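Side-chain contacts in monosaccharide-transporting ATPase (Actinobacillus succinogenes, PDB 5DTE), which binds D-allose as the periplasmic solute-binding protein of an ABC transporter and probably delivers such sugars for uptake: residues Ala279-His282 / Ala283-Ile287; Ile112-Leu115 / Asp116-Asp120; Asp269-Pro272 / Lys273-Val276. One frame throughout, in Å; residues are numbered along the deposited sequence.

Contact 1: Ala279-His282 / Ala283-Ile287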
ATOM      1  N   ALA A 279       9.177   6.351  -9.791  1.00 14.07           N
ATOM      2  CA  ALA A 279       8.647   7.701  -9.609  1.00 23.57           C
ATOM      3  C   ALA A 279       9.697   8.791  -9.907  1.00 27.06           C
ATOM      4  O   ALA A 279       9.451   9.718 -10.686  1.00 19.99           O
ATOM      5  CB  ALA A 279       8.115   7.855  -8.214  1.00 22.86           C
ATOM      6  N   ILE A 280      10.870   8.661  -9.293  1.00 37.20           N
ATOM      7  CA  ILE A 280      11.980   9.592  -9.499  1.00 38.12           C
ATOM      8  C   ILE A 280      12.524   9.518 -10.925  1.00 39.41           C
ATOM      9  O   ILE A 280      12.986  10.523 -11.473  1.00 44.03           O
ATOM     10  CB  ILE A 280      13.129   9.309  -8.511  1.00 26.70           C
ATOM     11  CG1 ILE A 280      12.633   9.446  -7.073  1.00 15.94           C
ATOM     12  CG2 ILE A 280      14.335  10.215  -8.782  1.00 21.72           C
ATOM     13  CD1 ILE A 280      13.469   8.677  -6.071  1.00 14.93           C
ATOM     14  N   GLU A 281      12.469   8.325 -11.519  1.00 23.63           N
ATOM     15  CA  GLU A 281      12.922   8.143 -12.893  1.00 21.20           C
ATOM     16  C   GLU A 281      11.931   8.822 -13.852  1.00 28.57           C
ATOM     17  O   GLU A 281      12.316   9.345 -14.908  1.00 14.00           O
ATOM     18  CB  GLU A 281      13.080   6.653 -13.223  1.00 33.28           C
ATOM     19  CG  GLU A 281      14.529   6.115 -13.138  1.00 55.14           C
ATOM     20  CD  GLU A 281      15.327   6.296 -14.445  1.00 67.63           C
ATOM     21  OE1 GLU A 281      14.724   6.698 -15.472  1.00 74.29           O
ATOM     22  OE2 GLU A 281      16.554   6.022 -14.444  1.00 58.34           O
ATOM     23  N   HIS A 282      10.662   8.837 -13.443  1.00 24.96           N
ATOM     24  CA  HIS A 282       9.573   9.366 -14.251  1.00 22.29           C
ATOM     25  C   HIS A 282       9.501  10.877 -14.176  1.00 20.06           C
ATOM     26  O   HIS A 282       9.139  11.537 -15.146  1.00 34.35           O
ATOM     27  CB  HIS A 282       8.237   8.766 -13.808  1.00 26.51           C
ATOM     28  CG  HIS A 282       7.889   7.489 -14.504  1.00 30.37           C
ATOM     29  ND1 HIS A 282       6.605   6.961 -14.497  1.00 23.20           N
ATOM     30  CD2 HIS A 282       8.637   6.629 -15.232  1.00 33.57           C
ATOM     31  CE1 HIS A 282       6.591   5.845 -15.191  1.00 30.34           C
ATOM     32  NE2 HIS A 282       7.812   5.613 -15.649  1.00 37.20           N
ATOM     33  N   ALA A 283       9.825  11.422 -13.012  1.00 14.12           N
ATOM     34  CA  ALA A 283       9.906  12.870 -12.856  1.00 18.25           C
ATOM     35  C   ALA A 283      10.979  13.430 -13.789  1.00 18.81           C
ATOM     36  O   ALA A 283      10.727  14.372 -14.539  1.00 23.45           O
ATOM     37  CB  ALA A 283      10.204  13.242 -11.395  1.00 14.24           C
ATOM     38  N   LEU A 284      12.161  12.812 -13.740  1.00 16.12           N
ATOM     39  CA  LEU A 284      13.336  13.221 -14.507  1.00 17.84           C
ATOM     40  C   LEU A 284      13.083  13.242 -15.996  1.00 20.32           C
ATOM     41  O   LEU A 284      13.579  14.129 -16.699  1.00 22.05           O
ATOM     42  CB  LEU A 284      14.517  12.292 -14.213  1.00 18.34           C
ATOM     43  CG  LEU A 284      15.075  12.417 -12.798  1.00 26.81           C
ATOM     44  CD1 LEU A 284      16.110  11.345 -12.529  1.00 28.12           C
ATOM     45  CD2 LEU A 284      15.650  13.802 -12.579  1.00 24.32           C
ATOM     46  N   LYS A 285      12.328  12.253 -16.475  1.00 20.68           N
ATOM     47  CA  LYS A 285      11.983  12.182 -17.888  1.00 21.49           C
ATOM     48  C   LYS A 285      11.119  13.376 -18.232  1.00 18.73           C
ATOM     49  O   LYS A 285      11.396  14.090 -19.185  1.00 25.51           O
ATOM     50  CB  LYS A 285      11.263  10.879 -18.231  1.00 17.03           C
ATOM     51  CG  LYS A 285      12.187   9.685 -18.529  1.00 17.55           C
ATOM     52  CD  LYS A 285      11.373   8.456 -18.993  1.00 26.68           C
ATOM     53  CE  LYS A 285      12.151   7.142 -18.891  1.00 26.39           C
ATOM     54  NZ  LYS A 285      11.218   6.046 -18.455  1.00 28.13           N
ATOM     55  N   GLN A 286      10.097  13.608 -17.422  1.00 19.91           N
ATOM     56  CA  GLN A 286       9.215  14.744 -17.617  1.00 19.96           C
ATOM     57  C   GLN A 286       9.902  16.106 -17.411  1.00 33.05           C
ATOM     58  O   GLN A 286       9.415  17.120 -17.901  1.00 38.80           O
ATOM     59  CB  GLN A 286       8.010  14.624 -16.694  1.00 22.57           C
ATOM     60  CG  GLN A 286       6.825  13.912 -17.333  1.00 28.78           C
ATOM     61  CD  GLN A 286       5.500  14.353 -16.761  1.00 34.51           C
ATOM     62  OE1 GLN A 286       5.373  14.634 -15.560  1.00 38.06           O
ATOM     63  NE2 GLN A 286       4.498  14.436 -17.623  1.00 41.53           N
ATOM     64  N   ILE A 287      11.022  16.147 -16.694  1.00 37.15           N
ATOM     65  CA  ILE A 287      11.816  17.376 -16.656  1.00 39.50           C
ATOM     66  C   ILE A 287      12.540  17.539 -17.989  1.00 36.13           C
ATOM     67  O   ILE A 287      12.806  18.653 -18.444  1.00 40.54           O
ATOM     68  CB  ILE A 287      12.847  17.391 -15.502  1.00 29.25           C
ATOM     69  CG1 ILE A 287      12.145  17.486 -14.148  1.00 17.91           C
ATOM     70  CG2 ILE A 287      13.837  18.556 -15.658  1.00 14.51           C
ATOM     71  CD1 ILE A 287      13.111  17.518 -12.991  1.00 14.46           C
TER
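In L284 CG stands beside the backbone N (chi1 -69°), and the extended torsion beyond it lays CD1 back along the helix toward I280, one turn earlier. There L284 CD1 meets I280 CG2 at 4.3 Å, methyl to methyl. K285 likewise keeps CG beside its backbone N (chi1 -85°); its chain runs back over the preceding turn and bends at its last torsion, carrying NZ between the side chains of E281 and H282. K285 NZ lies 4.2 Å from H282 CD2 and reaches the imidazole obliquely. From E281 OE1 the same K285 NZ stays 4.6 Å away, too far for contact, although the opposite charges would probably attract weakly. The backbone shows the general alpha-helical pattern: A283 N donates to A279 O (2.9 Å) and Q286 N to H282 O (3.2 Å), while the corresponding bonds of L284 and K285 are weak. On the polar side E281 also forms a long, weak ion pair with K55. The buried side of helix 272-287 lies on the parallel sheet, where A279 and I280 touch I89 and A283 touches A87 of strand 87-90, A279 and H282 touch I113 of strand 112-115, and H282 reaches V134 of strand 132-135.

Contact 2: Ile112-Leu115 / Asp116-Asp120. With ALL (beta-D-allopyranose), chain E.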
ATOM      1  N   ILE A 112       4.831  16.152 -12.164  1.00 43.12           N
ATOM      2  CA  ILE A 112       4.333  15.672 -10.900  1.00 13.72           C
ATOM      3  C   ILE A 112       3.842  14.232 -11.021  1.00 13.70           C
ATOM      4  O   ILE A 112       3.043  13.898 -11.891  1.00 19.69           O
ATOM      5  CB  ILE A 112       3.205  16.605 -10.379  1.00 43.32           C
ATOM      6  CG1 ILE A 112       2.684  16.132  -9.022  1.00 52.68           C
ATOM      7  CG2 ILE A 112       2.062  16.725 -11.381  1.00 14.08           C
ATOM      8  CD1 ILE A 112       1.790  17.145  -8.329  1.00 47.99           C
ATOM      9  N   ILE A 113       4.346  13.385 -10.138  1.00 13.60           N
ATOM     10  CA  ILE A 113       4.068  11.953 -10.164  1.00 19.79           C
ATOM     11  C   ILE A 113       3.151  11.541  -9.030  1.00 17.72           C
ATOM     12  O   ILE A 113       3.463  11.737  -7.860  1.00 14.71           O
ATOM     13  CB  ILE A 113       5.371  11.097 -10.052  1.00 16.30           C
ATOM     14  CG1 ILE A 113       6.351  11.440 -11.171  1.00 13.24           C
ATOM     15  CG2 ILE A 113       5.037   9.622 -10.076  1.00 23.74           C
ATOM     16  CD1 ILE A 113       5.674  11.715 -12.524  1.00 13.81           C
ATOM     17  N   ASP A 114       2.024  10.948  -9.381  1.00 21.44           N
ATOM     18  CA  ASP A 114       1.106  10.425  -8.391  1.00 26.82           C
ATOM     19  C   ASP A 114       1.564   9.009  -7.969  1.00 36.15           C
ATOM     20  O   ASP A 114       1.406   8.042  -8.716  1.00 39.30           O
ATOM     21  CB  ASP A 114      -0.314  10.452  -8.969  1.00 28.45           C
ATOM     22  CG  ASP A 114      -1.282   9.562  -8.219  1.00 36.54           C
ATOM     23  OD1 ASP A 114      -1.159   9.470  -6.983  1.00 39.14           O
ATOM     24  OD2 ASP A 114      -2.164   8.950  -8.873  1.00 33.62           O
ATOM     25  N   LEU A 115       2.150   8.905  -6.775  1.00 34.20           N
ATOM     26  CA  LEU A 115       2.665   7.630  -6.254  1.00 31.30           C
ATOM     27  C   LEU A 115       1.673   6.957  -5.304  1.00 15.27           C
ATOM     28  O   LEU A 115       0.910   7.641  -4.635  1.00 17.10           O
ATOM     29  CB  LEU A 115       4.009   7.852  -5.537  1.00 34.15           C
ATOM     30  CG  LEU A 115       4.770   6.701  -4.862  1.00 21.26           C
ATOM     31  CD1 LEU A 115       5.252   5.685  -5.888  1.00 15.73           C
ATOM     32  CD2 LEU A 115       5.963   7.229  -4.070  1.00 13.20           C
ATOM     33  N   ASP A 116       1.685   5.622  -5.281  1.00 16.38           N
ATOM     34  CA  ASP A 116       0.921   4.760  -4.344  1.00 22.51           C
ATOM     35  C   ASP A 116      -0.609   4.765  -4.482  1.00 20.17           C
ATOM     36  O   ASP A 116      -1.198   3.794  -4.969  1.00 20.94           O
ATOM     37  CB  ASP A 116       1.261   5.102  -2.882  1.00 19.51           C
ATOM     38  CG  ASP A 116       0.658   4.103  -1.886  1.00 18.32           C
ATOM     39  OD1 ASP A 116       0.684   2.879  -2.164  1.00 13.78           O
ATOM     40  OD2 ASP A 116       0.156   4.543  -0.826  1.00 17.70           O
ATOM     41  N   VAL A 117      -1.243   5.831  -4.000  1.00 17.86           N
ATOM     42  CA  VAL A 117      -2.695   5.954  -4.024  1.00 14.30           C
ATOM     43  C   VAL A 117      -3.128   6.651  -5.314  1.00 14.37           C
ATOM     44  O   VAL A 117      -2.631   7.722  -5.642  1.00 14.33           O
ATOM     45  CB  VAL A 117      -3.199   6.716  -2.782  1.00 14.40           C
ATOM     46  CG1 VAL A 117      -4.674   7.074  -2.916  1.00 18.14           C
ATOM     47  CG2 VAL A 117      -2.934   5.896  -1.500  1.00 14.35           C
ATOM     48  N   ARG A 118      -4.030   6.023  -6.064  1.00 25.88           N
ATOM     49  CA  ARG A 118      -4.361   6.516  -7.401  1.00 20.82           C
ATOM     50  C   ARG A 118      -5.534   7.481  -7.388  1.00 28.22           C
ATOM     51  O   ARG A 118      -6.599   7.180  -6.812  1.00 27.02           O
ATOM     52  CB  ARG A 118      -4.661   5.355  -8.345  1.00 20.08           C
ATOM     53  CG  ARG A 118      -4.761   5.765  -9.812  1.00 32.32           C
ATOM     54  CD  ARG A 118      -4.995   4.551 -10.727  1.00 54.03           C
ATOM     55  NE  ARG A 118      -5.726   4.903 -11.944  1.00 64.99           N
ATOM     56  CZ  ARG A 118      -5.175   5.470 -13.014  1.00 69.14           C
ATOM     57  NH1 ARG A 118      -5.923   5.766 -14.072  1.00 67.07           N
ATOM     58  NH2 ARG A 118      -3.879   5.752 -13.028  1.00 67.02           N
ATOM     59  N   LEU A 119      -5.322   8.639  -8.026  1.00 29.75           N
ATOM     60  CA  LEU A 119      -6.358   9.667  -8.176  1.00 31.31           C
ATOM     61  C   LEU A 119      -7.564   9.148  -8.993  1.00 36.92           C
ATOM     62  O   LEU A 119      -7.412   8.323  -9.894  1.00 28.96           O
ATOM     63  CB  LEU A 119      -5.787  10.933  -8.835  1.00 22.15           C
ATOM     64  CG  LEU A 119      -4.617  11.742  -8.245  1.00 21.48           C
ATOM     65  CD1 LEU A 119      -4.410  13.023  -9.042  1.00 14.79           C
ATOM     66  CD2 LEU A 119      -4.793  12.070  -6.778  1.00 21.74           C
ATOM     67  N   ASP A 120      -8.759   9.636  -8.664  1.00 42.22           N
ATOM     68  CA  ASP A 120      -9.982   9.223  -9.352  1.00 42.51           C
ATOM     69  C   ASP A 120      -9.877   9.494 -10.850  1.00 38.88           C
ATOM     70  O   ASP A 120      -9.730  10.645 -11.258  1.00 41.67           O
ATOM     71  CB  ASP A 120     -11.194   9.954  -8.772  1.00 42.11           C
ATOM     72  CG  ASP A 120     -12.455   9.117  -8.813  1.00 48.84           C
ATOM     73  OD1 ASP A 120     -12.458   8.020  -8.214  1.00 50.61           O
ATOM     74  OD2 ASP A 120     -13.441   9.556  -9.445  1.00 49.40           O
TER
HETATM   75  C1  ALL E 401      -1.252   1.892   1.361  1.00 29.89           C
HETATM   76  C2  ALL E 401       0.095   1.365   0.907  1.00 25.89           C
HETATM   77  C3  ALL E 401       0.737   0.498   1.926  1.00 26.39           C
HETATM   78  C4  ALL E 401       0.697   1.097   3.297  1.00 25.12           C
HETATM   79  C5  ALL E 401      -0.753   1.388   3.643  1.00 12.81           C
HETATM   80  C6  ALL E 401      -0.965   1.807   5.062  1.00  6.27           C
HETATM   81  O1  ALL E 401      -1.719   2.869   0.515  1.00 45.94           O
HETATM   82  O2  ALL E 401      -0.123   0.574  -0.281  1.00 25.04           O
HETATM   83  O3  ALL E 401       0.019  -0.774   1.976  1.00 13.47           O
HETATM   84  O4  ALL E 401       1.269   0.187   4.250  1.00 29.68           O
HETATM   85  O5  ALL E 401      -1.199   2.447   2.746  1.00 13.34           O
HETATM   86  O6  ALL E 401      -0.469   3.117   5.240  1.00  7.11           O
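Immediately beyond L115, the shortest sound polar bond joins O1 of the bound allose to D116 OD2, 2.8 Å apart, with the sugar hydroxyl as donor. The other oxygen of the same carboxylate, D116 OD1, accepts from O2 of the allose at 3.1 Å, so two neighbouring hydroxyls engage both oxygens of one acid, a common way for proteins to read a sugar. This two-point grip should fix the rotation of the carboxylate. K34 forms a long, weak ion pair with OD2 and also donates to the sugar. The chain reaches this position by turning sharply: V117 N makes a weak bond to L115 O (2.9 Å), and D116, with positive phi and negative psi, fits the centre of a classic gamma turn. Two residues before D116, D114 sets out toward the loop, and its carboxylate reaches L119 N. Its CG lies opposite the backbone N (chi1 162°), which brings D114 OD2 to within 3.3 Å of L119 N. That N-H bond is fairly straight at 166°, arriving on the syn side of OD2 but 34° out of the carboxylate plane. L119 CG lies 3.8 Å from D114 OD2, its side chain crossing the acid at a slant. Both D114 and L119 rest on F102 of helix 99-105, while strand 112-115 runs between strands 87-90 and 132-135, and L115 faces Q275 and V276 of helix 272-287.

Contact 3: Asp269-Pro272 / Lys273-Val276. With ALL (beta-D-allopyranose), chain E.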
ATOM      1  N   ASP A 269       5.030  -8.558  -1.525  1.00 18.66           N
ATOM      2  CA  ASP A 269       6.055  -7.533  -1.644  1.00 29.10           C
ATOM      3  C   ASP A 269       5.655  -6.616  -2.781  1.00 33.63           C
ATOM      4  O   ASP A 269       5.586  -7.013  -3.947  1.00 38.56           O
ATOM      5  CB  ASP A 269       7.458  -8.112  -1.876  1.00 34.88           C
ATOM      6  CG  ASP A 269       8.565  -7.035  -1.776  1.00 35.96           C
ATOM      7  OD1 ASP A 269       8.279  -5.911  -1.299  1.00 33.43           O
ATOM      8  OD2 ASP A 269       9.726  -7.318  -2.157  1.00 29.35           O
ATOM      9  N   GLN A 270       5.389  -5.379  -2.400  1.00 33.48           N
ATOM     10  CA  GLN A 270       4.883  -4.351  -3.283  1.00 23.39           C
ATOM     11  C   GLN A 270       6.034  -3.650  -3.994  1.00 21.06           C
ATOM     12  O   GLN A 270       5.817  -2.822  -4.877  1.00 21.72           O
ATOM     13  CB  GLN A 270       4.069  -3.367  -2.454  1.00 16.30           C
ATOM     14  CG  GLN A 270       3.268  -2.420  -3.226  1.00 11.86           C
ATOM     15  CD  GLN A 270       2.505  -1.514  -2.332  1.00 17.50           C
ATOM     16  OE1 GLN A 270       2.569  -1.655  -1.119  1.00 11.96           O
ATOM     17  NE2 GLN A 270       1.778  -0.562  -2.914  1.00 29.56           N
ATOM     18  N   LEU A 271       7.257  -3.994  -3.584  1.00 19.59           N
ATOM     19  CA  LEU A 271       8.480  -3.389  -4.110  1.00 18.31           C
ATOM     20  C   LEU A 271       8.495  -1.861  -3.963  1.00 20.54           C
ATOM     21  O   LEU A 271       8.551  -1.120  -4.957  1.00 12.12           O
ATOM     22  CB  LEU A 271       8.660  -3.796  -5.571  1.00 12.44           C
ATOM     23  CG  LEU A 271       8.656  -5.319  -5.668  1.00 10.64           C
ATOM     24  CD1 LEU A 271       8.750  -5.758  -7.092  1.00 13.45           C
ATOM     25  CD2 LEU A 271       9.821  -5.862  -4.880  1.00  7.59           C
ATOM     26  N   PRO A 272       8.471  -1.386  -2.708  1.00 25.63           N
ATOM     27  CA  PRO A 272       8.285   0.045  -2.458  1.00 30.95           C
ATOM     28  C   PRO A 272       9.494   0.881  -2.881  1.00 31.54           C
ATOM     29  O   PRO A 272       9.358   2.084  -3.094  1.00 24.82           O
ATOM     30  CB  PRO A 272       8.074   0.105  -0.947  1.00 21.95           C
ATOM     31  CG  PRO A 272       8.814  -1.070  -0.423  1.00 17.27           C
ATOM     32  CD  PRO A 272       8.739  -2.136  -1.468  1.00 17.52           C
ATOM     33  N   LYS A 273      10.660   0.253  -2.999  1.00 30.65           N
ATOM     34  CA  LYS A 273      11.851   0.976  -3.437  1.00 18.83           C
ATOM     35  C   LYS A 273      11.855   1.119  -4.944  1.00 23.93           C
ATOM     36  O   LYS A 273      12.212   2.175  -5.449  1.00 23.05           O
ATOM     37  CB  LYS A 273      13.123   0.272  -2.977  1.00 18.42           C
ATOM     38  CG  LYS A 273      13.112  -0.109  -1.509  1.00 25.27           C
ATOM     39  CD  LYS A 273      14.399   0.263  -0.827  1.00 14.39           C
ATOM     40  CE  LYS A 273      14.398  -0.156   0.628  1.00 24.24           C
ATOM     41  NZ  LYS A 273      15.696   0.187   1.277  1.00 29.88           N
ATOM     42  N   LYS A 274      11.458   0.056  -5.652  1.00 26.50           N
ATOM     43  CA  LYS A 274      11.352   0.074  -7.115  1.00 19.24           C
ATOM     44  C   LYS A 274      10.283   1.070  -7.571  1.00 29.09           C
ATOM     45  O   LYS A 274      10.476   1.819  -8.536  1.00 23.01           O
ATOM     46  CB  LYS A 274      11.032  -1.313  -7.647  1.00 14.14           C
ATOM     47  CG  LYS A 274      10.908  -1.390  -9.177  1.00 25.91           C
ATOM     48  CD  LYS A 274      10.658  -2.845  -9.647  1.00 34.34           C
ATOM     49  CE  LYS A 274      10.198  -2.969 -11.114  1.00 27.00           C
ATOM     50  NZ  LYS A 274      11.205  -2.521 -12.092  1.00 16.25           N
ATOM     51  N   GLN A 275       9.153   1.069  -6.869  1.00 30.13           N
ATOM     52  CA  GLN A 275       8.102   2.046  -7.110  1.00 31.33           C
ATOM     53  C   GLN A 275       8.634   3.477  -7.089  1.00 35.54           C
ATOM     54  O   GLN A 275       8.627   4.175  -8.102  1.00 34.35           O
ATOM     55  CB  GLN A 275       7.002   1.915  -6.069  1.00 31.18           C
ATOM     56  CG  GLN A 275       6.067   0.753  -6.266  1.00 33.43           C
ATOM     57  CD  GLN A 275       4.785   0.908  -5.453  1.00 32.51           C
ATOM     58  OE1 GLN A 275       4.374   2.020  -5.100  1.00 22.33           O
ATOM     59  NE2 GLN A 275       4.147  -0.208  -5.159  1.00 36.90           N
ATOM     60  N   VAL A 276       9.093   3.913  -5.921  1.00 35.93           N
ATOM     61  CA  VAL A 276       9.553   5.283  -5.760  1.00 28.41           C
ATOM     62  C   VAL A 276      10.797   5.542  -6.613  1.00 29.21           C
ATOM     63  O   VAL A 276      11.097   6.680  -6.948  1.00 28.54           O
ATOM     64  CB  VAL A 276       9.835   5.600  -4.287  1.00 19.88           C
ATOM     65  CG1 VAL A 276      10.976   4.745  -3.762  1.00 23.17           C
ATOM     66  CG2 VAL A 276      10.107   7.087  -4.094  1.00 17.89           C
TER
HETATM   67  C1  ALL E 401      -1.252   1.892   1.361  1.00 29.89           C
HETATM   68  C2  ALL E 401       0.095   1.365   0.907  1.00 25.89           C
HETATM   69  C3  ALL E 401       0.737   0.498   1.926  1.00 26.39           C
HETATM   70  C4  ALL E 401       0.697   1.097   3.297  1.00 25.12           C
HETATM   71  C5  ALL E 401      -0.753   1.388   3.643  1.00 12.81           C
HETATM   72  C6  ALL E 401      -0.965   1.807   5.062  1.00  6.27           C
HETATM   73  O1  ALL E 401      -1.719   2.869   0.515  1.00 45.94           O
HETATM   74  O2  ALL E 401      -0.123   0.574  -0.281  1.00 25.04           O
HETATM   75  O3  ALL E 401       0.019  -0.774   1.976  1.00 13.47           O
HETATM   76  O4  ALL E 401       1.269   0.187   4.250  1.00 29.68           O
HETATM   77  O5  ALL E 401      -1.199   2.447   2.746  1.00 13.34           O
HETATM   78  O6  ALL E 401      -0.469   3.117   5.240  1.00  7.11           O
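At the edge of the allose pocket, where strand 267-269 gives way to helix 272-287, Q270 and Q275 meet. Q270 belongs to the pocket, and its CD lies 3.9 Å from O2 of the sugar. Q275 stands behind it: its CG lies beside the backbone N (chi1 -77°) and the chain runs out extended, so that NE2 reaches back over the start of the helix to Q270 O. The hydrogen bond from Q275 NE2 to Q270 O, 3.1 Å long with an N-H...O angle of 144°, is bent; the donor is tilted well out of the carbonyl plane. The two side chains slant across each other, with their amide planes 67° apart. Q275 therefore holds the backbone of a pocket residue from the second shell.

The helix start illustrates how a chain can be prepared for its first turn. D269 OD1 accepts from L271 N at 3.2 Å, closing an Asx turn in which the N-H comes from above the carboxylate plane. L271, the N-cap residue, has left-handed backbone angles and offers its carbonyl O to Q275 N, with L271 O and Q275 N 3.0 Å apart. As in related two-lobed periplasmic binding proteins, this region probably forms one of the crossings between the lobes, a place consistent with the backbone bond between Q270 and D250.

At the cap itself, L271 CB and K274 CB touch at 4.0 Å. P272 O receives a weak bond from V276 N. P272 leans on Y40 and S43 of helix 39-54, and V276 on A48 of the same helix. K273 NZ is bonded to Q46 OE1, whereas K274 NZ makes a weaker bond to Y296 OH.

How the contacts relate
Contacts 1 and 3 occupy different parts of helix 272-287, the far turns and the start, while contact 2 belongs to the strand and loop beside it. Contact 2 is the buried one; the other two are partly buried, each with lysines on its outer side. Allose is touched by contacts 2 and 3, whereas contact 1 is well removed from it. Chemistry follows place: methyls and ordinary helical bonds at the far end, an aspartate directly holding sugar hydroxyls in contact 2, and amide-to-backbone bonding behind the pocket in contact 3. Strand 112-115 borders all three: one part of it lies under the far turns of the helix, and its end lies by the helix start.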